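Local atomic coordinates of glycoside hydrolase family 81 (Clostridium thermocellum, PDB entry 6FOP), a protein that probably hydrolyses beta-1,3-glucans such as laminarin as a family 81 glycoside hydrolase of the cellulosome. Residues 271-276 against 297-302; 422-427 against 502-507; 682-687 against 696-701. One frame throughout, in Å; residues are numbered along the deposited sequence.

Contact 1 (271-276 against 297-302)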
loop_
_atom_site.group_PDB
_atom_site.type_symbol
_atom_site.label_atom_id
_atom_site.label_comp_id
_atom_site.label_asym_id
_atom_site.label_seq_id
_atom_site.Cartn_x
_atom_site.Cartn_y
_atom_site.Cartn_z
ATOM N N ASN A 271 -7.698 -14.515 12.388
ATOM C CA ASN A 271 -8.747 -13.559 12.665
ATOM C C ASN A 271 -9.871 -14.238 13.447
ATOM O O ASN A 271 -10.635 -15.006 12.874
ATOM C CB ASN A 271 -9.270 -12.961 11.361
ATOM C CG ASN A 271 -10.251 -11.821 11.587
ATOM O OD1 ASN A 271 -10.878 -11.712 12.637
ATOM N ND2 ASN A 271 -10.362 -10.951 10.582
ATOM N N PRO A 272 -10.008 -13.921 14.740
ATOM C CA PRO A 272 -11.036 -14.563 15.562
ATOM C C PRO A 272 -12.437 -13.922 15.454
ATOM O O PRO A 272 -13.354 -14.340 16.163
ATOM C CB PRO A 272 -10.464 -14.404 16.969
ATOM C CG PRO A 272 -9.847 -13.065 16.926
ATOM C CD PRO A 272 -9.213 -12.968 15.550
ATOM N N HIS A 273 -12.556 -12.909 14.597
ATOM C CA HIS A 273 -13.775 -12.096 14.477
ATOM C C HIS A 273 -14.642 -12.469 13.282
ATOM O O HIS A 273 -15.583 -11.765 12.987
ATOM C CB HIS A 273 -13.411 -10.617 14.421
ATOM C CG HIS A 273 -12.531 -10.184 15.546
ATOM N ND1 HIS A 273 -13.003 -10.098 16.837
ATOM C CD2 HIS A 273 -11.205 -9.897 15.604
ATOM C CE1 HIS A 273 -12.023 -9.713 17.635
ATOM N NE2 HIS A 273 -10.921 -9.592 16.913
ATOM N N ILE A 274 -14.312 -13.556 12.611
ATOM C CA ILE A 274 -15.064 -14.020 11.459
ATOM C C ILE A 274 -15.389 -15.514 11.593
ATOM O O ILE A 274 -14.669 -16.262 12.261
ATOM C CB ILE A 274 -14.291 -13.758 10.144
ATOM C CG1 ILE A 274 -12.932 -14.477 10.119
ATOM C CG2 ILE A 274 -14.143 -12.280 9.886
ATOM C CD1 ILE A 274 -12.180 -14.341 8.823
ATOM N N LEU A 275 -16.453 -15.929 10.897
ATOM C CA LEU A 275 -16.881 -17.328 10.806
ATOM C C LEU A 275 -17.034 -17.654 9.321
ATOM O O LEU A 275 -18.130 -17.570 8.781
ATOM C CB LEU A 275 -18.179 -17.549 11.578
ATOM C CG LEU A 275 -17.990 -17.640 13.081
ATOM C CD1 LEU A 275 -19.334 -17.610 13.778
ATOM C CD2 LEU A 275 -17.217 -18.912 13.449
ATOM N N PRO A 276 -15.945 -18.050 8.659
ATOM C CA PRO A 276 -15.988 -18.250 7.218
ATOM C C PRO A 276 -17.031 -19.256 6.750
ATOM O O PRO A 276 -17.334 -20.226 7.434
ATOM C CB PRO A 276 -14.585 -18.726 6.889
ATOM C CG PRO A 276 -13.759 -18.056 7.935
ATOM C CD PRO A 276 -14.579 -18.234 9.171
ATOM N N LYS A 297 -14.194 -7.043 10.626
ATOM C CA LYS A 297 -13.019 -6.348 11.129
ATOM C C LYS A 297 -11.786 -7.211 11.103
ATOM O O LYS A 297 -11.867 -8.436 11.119
ATOM C CB LYS A 297 -13.246 -5.764 12.513
ATOM C CG LYS A 297 -13.350 -6.721 13.653
ATOM C CD LYS A 297 -13.594 -5.920 14.935
ATOM C CE LYS A 297 -13.540 -6.788 16.167
ATOM N NZ LYS A 297 -13.807 -5.967 17.383
ATOM N N THR A 298 -10.641 -6.528 11.077
ATOM C CA THR A 298 -9.349 -7.156 11.353
ATOM C C THR A 298 -8.784 -6.427 12.562
ATOM O O THR A 298 -9.029 -5.211 12.750
ATOM C CB THR A 298 -8.372 -7.031 10.169
ATOM O OG1 THR A 298 -8.136 -5.647 9.877
ATOM C CG2 THR A 298 -8.889 -7.741 8.944
ATOM N N VAL A 299 -7.983 -7.149 13.344
ATOM C CA VAL A 299 -7.295 -6.548 14.504
ATOM C C VAL A 299 -5.858 -7.063 14.475
ATOM O O VAL A 299 -5.621 -8.267 14.498
ATOM C CB VAL A 299 -7.958 -6.903 15.856
ATOM C CG1 VAL A 299 -7.230 -6.181 16.985
ATOM C CG2 VAL A 299 -9.432 -6.475 15.856
ATOM N N TYR A 300 -4.915 -6.125 14.398
ATOM C CA TYR A 300 -3.501 -6.447 14.430
ATOM C C TYR A 300 -2.873 -5.904 15.694
ATOM O O TYR A 300 -3.250 -4.867 16.178
ATOM C CB TYR A 300 -2.821 -5.817 13.222
ATOM C CG TYR A 300 -3.402 -6.205 11.867
ATOM C CD1 TYR A 300 -3.643 -7.526 11.524
ATOM C CD2 TYR A 300 -3.617 -5.240 10.895
ATOM C CE1 TYR A 300 -4.167 -7.866 10.265
ATOM C CE2 TYR A 300 -4.123 -5.561 9.648
ATOM C CZ TYR A 300 -4.374 -6.874 9.329
ATOM O OH TYR A 300 -4.879 -7.159 8.083
ATOM N N ARG A 301 -1.832 -6.564 16.161
ATOM C CA ARG A 301 -0.998 -6.015 17.230
ATOM C C ARG A 301 0.051 -5.083 16.609
ATOM O O ARG A 301 0.759 -5.438 15.667
ATOM C CB ARG A 301 -0.341 -7.134 18.019
ATOM C CG ARG A 301 -1.327 -7.934 18.833
ATOM C CD ARG A 301 -0.664 -8.752 19.932
ATOM N NE ARG A 301 -1.551 -9.796 20.440
ATOM C CZ ARG A 301 -2.552 -9.597 21.297
ATOM N NH1 ARG A 301 -2.827 -8.379 21.764
ATOM N NH2 ARG A 301 -3.298 -10.633 21.686
ATOM N N TYR A 302 0.125 -3.889 17.183
ATOM C CA TYR A 302 1.141 -2.907 16.863
ATOM C C TYR A 302 2.284 -3.105 17.853
ATOM O O TYR A 302 2.044 -3.276 19.044
ATOM C CB TYR A 302 0.539 -1.528 17.033
ATOM C CG TYR A 302 1.505 -0.361 16.952
ATOM C CD1 TYR A 302 2.148 -0.027 15.760
ATOM C CD2 TYR A 302 1.714 0.446 18.059
ATOM C CE1 TYR A 302 2.984 1.060 15.669
ATOM C CE2 TYR A 302 2.550 1.549 17.985
ATOM C CZ TYR A 302 3.180 1.858 16.789
ATOM O OH TYR A 302 4.000 2.955 16.711
HETATM O O HOH W 1 -15.771 -9.209 11.941
#
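An Asx turn in the loop after helix 265-268 meets strand 295-301, at one edge of a three-stranded antiparallel sheet, through Asn271 and His273 on the loop and Lys297 and Val299 on the strand. The amide of Asn271 works in both directions. Asn271 OD1 accepts from His273 N at 2.8 Å and closes the turn. Asn271 ND2 donates to Lys297 O at 3.0 Å. That bond is nearly straight, 166° at the hydrogen, and uses a lone pair in the carbonyl plane. ND2 also bonds to Gln267 O, so the amide is fixed in its rotation. The His273 ring has an aliphatic carbon over each face. Lys297 CE sits over the centre of one, 3.5 Å from the His273 ring centroid, a CH-pi contact. The extended Lys297 chain carries CE there from a CG placed between its backbone N and carbonyl carbon (chi1 71°). Pro272 CG lies over the opposite face, toward the rim. Val299 CG2 approaches His273 NE2 obliquely at 3.6 Å. One water accepts from Lys297 N and donates to His273 O. In this surface contact an Asx turn fastens a loop to the edge strand of a beta-sheet.

Contact 2 (422-427 against 502-507)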
loop_
_atom_site.group_PDB
_atom_site.type_symbol
_atom_site.label_atom_id
_atom_site.label_comp_id
_atom_site.label_asym_id
_atom_site.label_seq_id
_atom_site.Cartn_x
_atom_site.Cartn_y
_atom_site.Cartn_z
ATOM N N TYR A 422 10.389 10.411 2.562
ATOM C CA TYR A 422 11.677 10.918 3.019
ATOM C C TYR A 422 11.575 12.351 3.547
ATOM O O TYR A 422 12.203 12.696 4.560
ATOM C CB TYR A 422 12.700 10.856 1.896
ATOM C CG TYR A 422 13.132 9.467 1.503
ATOM C CD1 TYR A 422 13.931 8.692 2.336
ATOM C CD2 TYR A 422 12.784 8.914 0.259
ATOM C CE1 TYR A 422 14.352 7.433 1.957
ATOM C CE2 TYR A 422 13.213 7.638 -0.122
ATOM C CZ TYR A 422 13.987 6.887 0.736
ATOM O OH TYR A 422 14.417 5.627 0.391
ATOM N N PHE A 423 10.813 13.201 2.857
ATOM C CA PHE A 423 10.593 14.584 3.310
ATOM C C PHE A 423 9.877 14.586 4.664
ATOM O O PHE A 423 10.227 15.354 5.574
ATOM C CB PHE A 423 9.746 15.395 2.297
ATOM C CG PHE A 423 10.476 15.830 1.058
ATOM C CD1 PHE A 423 10.886 14.914 0.091
ATOM C CD2 PHE A 423 10.733 17.170 0.829
ATOM C CE1 PHE A 423 11.562 15.323 -1.048
ATOM C CE2 PHE A 423 11.397 17.593 -0.310
ATOM C CZ PHE A 423 11.841 16.661 -1.249
ATOM N N LEU A 424 8.885 13.707 4.805
ATOM C CA LEU A 424 8.136 13.595 6.035
ATOM C C LEU A 424 8.993 13.089 7.182
ATOM O O LEU A 424 8.835 13.527 8.318
ATOM C CB LEU A 424 6.910 12.696 5.829
ATOM C CG LEU A 424 5.860 13.245 4.857
ATOM C CD1 LEU A 424 4.788 12.176 4.645
ATOM C CD2 LEU A 424 5.274 14.556 5.337
ATOM N N HIS A 425 9.908 12.169 6.885
ATOM C CA HIS A 425 10.815 11.664 7.908
ATOM C C HIS A 425 11.673 12.825 8.476
ATOM O O HIS A 425 11.768 13.011 9.691
ATOM C CB HIS A 425 11.657 10.503 7.423
ATOM C CG HIS A 425 12.438 9.856 8.515
ATOM N ND1 HIS A 425 13.463 8.983 8.266
ATOM C CD2 HIS A 425 12.329 9.928 9.869
ATOM C CE1 HIS A 425 13.961 8.554 9.414
ATOM N NE2 HIS A 425 13.309 9.128 10.399
ATOM N N ALA A 426 12.247 13.608 7.571
ATOM C CA ALA A 426 13.064 14.738 7.993
ATOM C C ALA A 426 12.238 15.727 8.785
ATOM O O ALA A 426 12.688 16.237 9.814
ATOM C CB ALA A 426 13.715 15.399 6.802
ATOM N N ALA A 427 11.032 16.023 8.326
ATOM C CA ALA A 427 10.161 16.956 9.046
ATOM C C ALA A 427 9.824 16.449 10.433
ATOM O O ALA A 427 9.782 17.220 11.383
ATOM C CB ALA A 427 8.898 17.196 8.267
ATOM N N GLN A 502 5.816 5.260 8.728
ATOM C CA GLN A 502 6.503 5.508 10.020
ATOM C C GLN A 502 6.739 6.985 10.257
ATOM O O GLN A 502 6.624 7.465 11.376
ATOM C CB GLN A 502 7.771 4.663 10.169
ATOM C CG GLN A 502 8.943 5.042 9.262
ATOM C CD GLN A 502 9.880 6.055 9.860
ATOM O OE1 GLN A 502 10.046 6.141 11.074
ATOM N NE2 GLN A 502 10.542 6.797 8.983
ATOM N N ALA A 503 7.082 7.707 9.196
ATOM C CA ALA A 503 7.269 9.142 9.334
ATOM C C ALA A 503 5.984 9.837 9.776
ATOM O O ALA A 503 6.036 10.786 10.557
ATOM C CB ALA A 503 7.766 9.747 8.027
ATOM N N ILE A 504 4.830 9.397 9.245
ATOM C CA ILE A 504 3.533 9.940 9.663
ATOM C C ILE A 504 3.262 9.665 11.147
ATOM O O ILE A 504 2.784 10.546 11.884
ATOM C CB ILE A 504 2.415 9.410 8.755
ATOM C CG1 ILE A 504 2.560 10.007 7.351
ATOM C CG2 ILE A 504 1.056 9.791 9.304
ATOM C CD1 ILE A 504 1.583 9.466 6.340
ATOM N N ILE A 505 3.596 8.469 11.611
ATOM C CA ILE A 505 3.461 8.161 13.045
ATOM C C ILE A 505 4.276 9.163 13.871
ATOM O O ILE A 505 3.782 9.777 14.835
ATOM C CB ILE A 505 3.921 6.731 13.395
ATOM C CG1 ILE A 505 3.072 5.677 12.673
ATOM C CG2 ILE A 505 3.905 6.494 14.902
ATOM C CD1 ILE A 505 3.540 4.251 12.861
ATOM N N LEU A 506 5.545 9.320 13.485
ATOM C CA LEU A 506 6.425 10.219 14.235
ATOM C C LEU A 506 5.953 11.648 14.183
ATOM O O LEU A 506 5.977 12.337 15.213
ATOM C CB LEU A 506 7.861 10.136 13.728
ATOM C CG LEU A 506 8.636 8.828 13.866
ATOM C CD1 LEU A 506 10.035 8.922 13.241
ATOM C CD2 LEU A 506 8.697 8.399 15.334
ATOM N N TRP A 507 5.522 12.120 13.012
ATOM C CA TRP A 507 5.000 13.480 12.911
ATOM C C TRP A 507 3.791 13.708 13.801
ATOM O O TRP A 507 3.701 14.690 14.519
ATOM C CB TRP A 507 4.637 13.786 11.448
ATOM C CG TRP A 507 4.038 15.130 11.281
ATOM C CD1 TRP A 507 2.705 15.433 11.224
ATOM C CD2 TRP A 507 4.725 16.382 11.202
ATOM N NE1 TRP A 507 2.524 16.788 11.116
ATOM C CE2 TRP A 507 3.743 17.396 11.114
ATOM C CE3 TRP A 507 6.078 16.754 11.208
ATOM C CZ2 TRP A 507 4.070 18.749 10.987
ATOM C CZ3 TRP A 507 6.393 18.085 11.102
ATOM C CH2 TRP A 507 5.393 19.070 10.994
#
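The His425 ring takes Gln502 NE2 over the centre of one face, and the Trp507 indole meets Ala427 O at its edge, in the ring plane. Both belong to a helix pair of the family 81 C-terminal domain, 416-433 against 494-511, consistent with the (alpha/alpha)6 barrel of the six-hairpin glycosidases. The short segments run at 27° to each other, with axes 8.3 Å apart. In the ring contact, Gln502 NE2 stands 3.6 Å above the His425 ring plane. The amide and ring planes are almost perpendicular, 88° apart. Gln502 reaches this place because its chain bends at chi2. Gln502 NE2 is hydrogen-bonded to Asn499 OD1, within its own helix. His425 NE2 is bonded to Gln429 NE2, one turn further along its helix.

The small side chain of Ala503 is consistent with the close approach. Ala503 CB packs 3.4 Å from His425 N and touches Leu424 CB at 3.8 Å. Further out, Leu424 and Ile504 lie side by side and point the same way. Helix 440-455 packs on Leu424, Ala427 and Trp507, and its Glu448 bonds Trp507 NE1. Trp507 CG is anti to the backbone N (chi1 177°), which sends the six-membered ring across to Ala427. There Trp507 CZ3 lies 3.5 Å from Ala427 O and 3.9 Å from Ala427 CB.

Contact 3 (682-687 against 696-701)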
loop_
_atom_site.group_PDB
_atom_site.type_symbol
_atom_site.label_atom_id
_atom_site.label_comp_id
_atom_site.label_asym_id
_atom_site.label_seq_id
_atom_site.Cartn_x
_atom_site.Cartn_y
_atom_site.Cartn_z
ATOM N N ARG A 682 15.716 -9.230 28.187
ATOM C CA ARG A 682 15.017 -8.177 27.454
ATOM C C ARG A 682 15.547 -6.794 27.778
ATOM O O ARG A 682 15.851 -6.491 28.933
ATOM C CB ARG A 682 13.513 -8.222 27.723
ATOM C CG ARG A 682 12.836 -9.344 26.984
ATOM C CD ARG A 682 11.350 -9.390 27.267
ATOM N NE ARG A 682 10.775 -10.441 26.438
ATOM C CZ ARG A 682 9.648 -11.091 26.677
ATOM N NH1 ARG A 682 8.906 -10.823 27.753
ATOM N NH2 ARG A 682 9.277 -12.039 25.817
ATOM N N THR A 683 15.659 -5.969 26.743
ATOM C CA THR A 683 15.909 -4.543 26.889
ATOM C C THR A 683 14.712 -3.799 26.293
ATOM O O THR A 683 14.239 -4.109 25.179
ATOM C CB THR A 683 17.234 -4.096 26.239
ATOM O OG1 THR A 683 18.315 -4.779 26.878
ATOM C CG2 THR A 683 17.430 -2.609 26.387
ATOM N N TYR A 684 14.224 -2.834 27.047
ATOM C CA TYR A 684 13.025 -2.087 26.726
ATOM C C TYR A 684 13.431 -0.662 26.394
ATOM O O TYR A 684 14.178 -0.036 27.169
ATOM C CB TYR A 684 12.110 -2.100 27.943
ATOM C CG TYR A 684 11.769 -3.471 28.471
ATOM C CD1 TYR A 684 12.629 -4.154 29.307
ATOM C CD2 TYR A 684 10.561 -4.083 28.146
ATOM C CE1 TYR A 684 12.335 -5.403 29.797
ATOM C CE2 TYR A 684 10.250 -5.344 28.638
ATOM C CZ TYR A 684 11.142 -6.004 29.455
ATOM O OH TYR A 684 10.850 -7.237 29.967
ATOM N N VAL A 685 12.973 -0.141 25.268
ATOM C CA VAL A 685 13.313 1.200 24.821
ATOM C C VAL A 685 12.021 1.958 24.582
ATOM O O VAL A 685 11.123 1.452 23.896
ATOM C CB VAL A 685 14.144 1.200 23.536
ATOM C CG1 VAL A 685 14.561 2.619 23.164
ATOM C CG2 VAL A 685 15.348 0.256 23.694
ATOM N N VAL A 686 11.903 3.134 25.153
ATOM C CA VAL A 686 10.734 3.998 24.969
ATOM C C VAL A 686 11.193 5.394 24.558
ATOM O O VAL A 686 12.171 5.915 25.104
ATOM C CB VAL A 686 9.947 4.126 26.280
ATOM C CG1 VAL A 686 8.812 5.133 26.168
ATOM C CG2 VAL A 686 9.424 2.774 26.710
ATOM N N TYR A 687 10.447 6.045 23.667
ATOM C CA TYR A 687 10.610 7.460 23.434
ATOM C C TYR A 687 9.335 8.164 23.861
ATOM O O TYR A 687 8.232 7.795 23.430
ATOM C CB TYR A 687 10.954 7.817 21.978
ATOM C CG TYR A 687 11.317 9.284 21.898
ATOM C CD1 TYR A 687 12.556 9.728 22.343
ATOM C CD2 TYR A 687 10.408 10.247 21.512
ATOM C CE1 TYR A 687 12.873 11.065 22.366
ATOM C CE2 TYR A 687 10.734 11.602 21.533
ATOM C CZ TYR A 687 11.977 12.003 21.958
ATOM O OH TYR A 687 12.315 13.338 22.000
ATOM N N VAL A 696 5.000 3.871 31.363
ATOM C CA VAL A 696 4.810 2.881 30.284
ATOM C C VAL A 696 4.871 1.501 30.890
ATOM O O VAL A 696 5.842 1.144 31.580
ATOM C CB VAL A 696 5.862 3.047 29.171
ATOM C CG1 VAL A 696 5.648 1.978 28.092
ATOM C CG2 VAL A 696 5.811 4.463 28.605
ATOM N N THR A 697 3.830 0.720 30.609
ATOM C CA THR A 697 3.698 -0.632 31.107
ATOM C C THR A 697 3.697 -1.602 29.950
ATOM O O THR A 697 2.959 -1.407 28.986
ATOM C CB THR A 697 2.412 -0.792 31.950
ATOM O OG1 THR A 697 2.418 0.182 33.008
ATOM C CG2 THR A 697 2.309 -2.180 32.548
ATOM N N PHE A 698 4.530 -2.636 30.046
ATOM C CA PHE A 698 4.650 -3.686 29.031
ATOM C C PHE A 698 3.834 -4.900 29.443
ATOM O O PHE A 698 3.546 -5.115 30.626
ATOM C CB PHE A 698 6.120 -4.076 28.814
ATOM C CG PHE A 698 6.960 -2.959 28.226
ATOM C CD1 PHE A 698 7.465 -1.932 29.043
ATOM C CD2 PHE A 698 7.274 -2.933 26.885
ATOM C CE1 PHE A 698 8.207 -0.901 28.504
ATOM C CE2 PHE A 698 8.037 -1.921 26.345
ATOM C CZ PHE A 698 8.492 -0.891 27.169
ATOM N N SER A 699 3.515 -5.735 28.454
ATOM C CA SER A 699 2.632 -6.884 28.691
ATOM C C SER A 699 3.252 -7.980 29.558
ATOM O O SER A 699 2.543 -8.851 30.086
ATOM C CB SER A 699 2.157 -7.491 27.358
ATOM O OG SER A 699 3.239 -7.957 26.567
ATOM N N ASP A 700 4.588 -7.936 29.703
ATOM C CA ASP A 700 5.281 -8.849 30.618
ATOM C C ASP A 700 5.464 -8.276 32.038
ATOM O O ASP A 700 6.125 -8.905 32.856
ATOM C CB ASP A 700 6.628 -9.300 30.020
ATOM C CG ASP A 700 7.613 -8.157 29.839
ATOM O OD1 ASP A 700 7.296 -7.018 30.256
ATOM O OD2 ASP A 700 8.696 -8.425 29.270
ATOM N N GLY A 701 4.867 -7.122 32.323
ATOM C CA GLY A 701 4.987 -6.503 33.638
ATOM C C GLY A 701 6.031 -5.425 33.801
ATOM O O GLY A 701 6.017 -4.697 34.794
#
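Strand 682-687 and the segment 696-701 run nearly antiparallel, 161° between end-to-end directions, but even the nearest pair, Val686 CA and Val696 CA, is 8.0 Å apart, and side chains fill the gap. From Phe698 to Gly701 the second segment makes a type I beta turn, closed by Gly701 N to Phe698 O. Tyr684 and Phe698 form a T-shaped pair. The edge of Tyr684 points at the face of Phe698, ring centroids 4.8 Å apart and planes at 64°. Tyr684 CD2 stands over the centre of that face.

Tyr684 OH donates to Asp700 OD2 at 2.6 Å. Arg682 NH1 reaches Asp700 OD2 at 2.8 Å in a salt bridge. The tyrosine comes on the syn side of OD2 and the arginine on the anti side. Both are tilted from the carboxylate plane, the tyrosine more. Asp700 OD1 takes Lys702 N. Asp700 CG lies between its backbone N and carbonyl carbon (chi1 64°), which turns the carboxylate toward the strand. Val686 CG2 packs on the edge of Phe698 at Phe698 CZ, 3.8 Å away. Val686 CG1 and Val696 CG2 meet tip to tip at 3.9 Å.

Arg682 NE makes a second salt bridge, to Asp663. Strand 681-688 lies between strands 673-678 and 710-715 in one sheet. Strand 694-697 pairs with 703-706 in another, whose Met704 touches both Tyr684 and Phe698.

Overall arrangement
The three contacts follow one another along the chain without interleaving. Contact 1 lies at the surface, contact 2 inside the helical C-terminal domain, and contact 3 in the small beta-sheets near the C-terminus. Contacts 1 and 2 touch by packing: Tyr302 OH is 4.0 Å from Ile505 CG2, though their centres are about 29 Å apart. Helix 514-534 packs on both residues. Contact 3 touches neither; its nearest atoms are about 8 Å from contact 1 and about 7 Å from contact 2. The Ile504 side chain of contact 2 is about 12 Å from a bound calcium ion. The Phe698 side chain of contact 3 is about 5 Å from a bound 2-methyl-2,4-pentanediol, probably from the crystallisation liquor.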